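RBSTP2229 gene product (Geobacillus stearothermophilus, PDB 1T6A) is of unknown function, a small alpha-beta protein of the DUF1885 family in which a long N-terminal helix precedes a compact sheet-and-helix body. Local coordinates at residues N99-S102 / K103-A106. Residues are numbered along the deposited sequence; the frame is centred on the assembly and turned at random.
Sequences NEFS and KWLA. With NO3 (nitrate ion), chain B.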
loop_
_atom_site.group_PDB
_atom_site.type_symbol
_atom_site.label_atom_id
_atom_site.label_comp_id
_atom_site.label_asym_id
_atom_site.label_seq_id
_atom_site.Cartn_x
_atom_site.Cartn_y
_atom_site.Cartn_z
ATOM N N ASN A 99 10.011 -2.201 -8.467
ATOM C CA ASN A 99 10.019 -3.653 -8.604
ATOM C C ASN A 99 8.661 -4.240 -8.202
ATOM O O ASN A 99 8.115 -5.066 -8.916
ATOM C CB ASN A 99 11.121 -4.275 -7.736
ATOM C CG ASN A 99 12.477 -4.246 -8.394
ATOM O OD1 ASN A 99 12.590 -4.188 -9.625
ATOM N ND2 ASN A 99 13.532 -4.298 -7.572
ATOM N N GLU A 100 8.110 -3.771 -7.081
ATOM C CA GLU A 100 6.815 -4.246 -6.582
ATOM C C GLU A 100 5.676 -3.976 -7.579
ATOM O O GLU A 100 4.886 -4.853 -7.882
ATOM C CB GLU A 100 6.482 -3.582 -5.237
ATOM C CG GLU A 100 7.318 -4.113 -4.091
ATOM C CD GLU A 100 7.388 -3.176 -2.891
ATOM O OE1 GLU A 100 6.419 -2.431 -2.636
ATOM O OE2 GLU A 100 8.420 -3.204 -2.179
ATOM N N PHE A 101 5.587 -2.754 -8.073
ATOM C CA PHE A 101 4.529 -2.406 -9.005
ATOM C C PHE A 101 4.686 -3.138 -10.345
ATOM O O PHE A 101 3.695 -3.520 -10.941
ATOM C CB PHE A 101 4.461 -0.895 -9.238
ATOM C CG PHE A 101 3.469 -0.511 -10.266
ATOM C CD1 PHE A 101 2.108 -0.709 -10.038
ATOM C CD2 PHE A 101 3.878 -0.010 -11.499
ATOM C CE1 PHE A 101 1.186 -0.390 -10.993
ATOM C CE2 PHE A 101 2.945 0.321 -12.464
ATOM C CZ PHE A 101 1.601 0.134 -12.214
ATOM N N SER A 102 5.919 -3.332 -10.798
ATOM C CA SER A 102 6.157 -3.963 -12.086
ATOM C C SER A 102 5.702 -5.424 -12.049
ATOM O O SER A 102 5.037 -5.900 -12.980
ATOM C CB SER A 102 7.651 -3.954 -12.438
ATOM O OG SER A 102 8.159 -2.655 -12.610
ATOM N N LYS A 103 6.042 -6.123 -10.967
ATOM C CA LYS A 103 5.632 -7.517 -10.803
ATOM C C LYS A 103 4.118 -7.640 -10.721
ATOM O O LYS A 103 3.543 -8.487 -11.363
ATOM C CB LYS A 103 6.298 -8.146 -9.576
ATOM C CG LYS A 103 7.750 -8.464 -9.826
ATOM C CD LYS A 103 8.525 -8.650 -8.529
ATOM C CE LYS A 103 10.007 -8.915 -8.795
ATOM N NZ LYS A 103 10.773 -8.935 -7.495
ATOM N N TRP A 104 3.469 -6.797 -9.930
ATOM C CA TRP A 104 2.000 -6.805 -9.878
ATOM C C TRP A 104 1.387 -6.556 -11.259
ATOM O O TRP A 104 0.437 -7.223 -11.679
ATOM C CB TRP A 104 1.499 -5.740 -8.916
ATOM C CG TRP A 104 0.038 -5.702 -8.820
ATOM C CD1 TRP A 104 -0.775 -6.463 -7.989
ATOM C CD2 TRP A 104 -0.839 -4.869 -9.578
ATOM N NE1 TRP A 104 -2.089 -6.145 -8.217
ATOM C CE2 TRP A 104 -2.158 -5.169 -9.178
ATOM C CE3 TRP A 104 -0.639 -3.878 -10.550
ATOM C CZ2 TRP A 104 -3.267 -4.519 -9.715
ATOM C CZ3 TRP A 104 -1.747 -3.251 -11.097
ATOM C CH2 TRP A 104 -3.042 -3.579 -10.683
ATOM N N LEU A 105 1.953 -5.596 -11.973
ATOM C CA LEU A 105 1.491 -5.277 -13.314
ATOM C C LEU A 105 1.606 -6.484 -14.249
ATOM O O LEU A 105 0.686 -6.793 -14.974
ATOM C CB LEU A 105 2.317 -4.111 -13.839
ATOM C CG LEU A 105 1.780 -3.307 -14.987
ATOM C CD1 LEU A 105 0.502 -2.532 -14.573
ATOM C CD2 LEU A 105 2.900 -2.378 -15.446
ATOM N N ALA A 106 2.733 -7.170 -14.208
ATOM C CA ALA A 106 2.974 -8.331 -15.044
ATOM C C ALA A 106 2.013 -9.489 -14.709
ATOM O O ALA A 106 1.479 -10.123 -15.596
ATOM C CB ALA A 106 4.417 -8.780 -14.894
HETATM N N NO3 B . 14.292 -8.842 -9.297
HETATM O O1 NO3 B . 14.238 -7.444 -9.356
HETATM O O2 NO3 B . 13.414 -9.554 -8.460
HETATM O O3 NO3 B . 15.213 -9.499 -10.111
#
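F101 sets one end of its ring against two neighbours a turn further along helix 92-109: CE1 lies 4.0 Å from W104 CE3 on the six-membered ring of the indole, and CZ lies 3.7 Å from L105 CD1, with CE2 near the other methyl, CD2. The two rings meet at a slant, so the evidence supports apolar contact rather than a stack. With chi1 near 180° in both (175° for F101, -180° for W104), each ring points away from its own backbone N, and the two reach the same flank of the helix. F101 and L105 also touch I84 and I82 of strand 79-85, respectively, so this side joins helix to sheet.

The backbone is regular alpha-helix, as four i to i+4 bonds demonstrate; L105 N to F101 O is 2.9 Å.

On another flank, the extended chain of K103 runs past the carbonyl of N99, CG lying 3.5 Å from N99 O, and carries NZ to a nitrate, donating a hydrogen bond of 2.9 Å to O2. S117 OG binds the same anion, probably acquired from the crystallisation liquor, while the N99 amide is more distant, OD1 being 3.7 Å from nitrate O1. A methionine in place of K103 would probably cost the nitrate its bond from the ammonium and leave the anion more weakly held. The chemistry thus differs by flank: F101 and L105 make dispersion contacts beside strand 79-85, whereas K103 packs against L113 and M121 and also gives a charge-assisted bond, through NZ, to a likely adventitious anion.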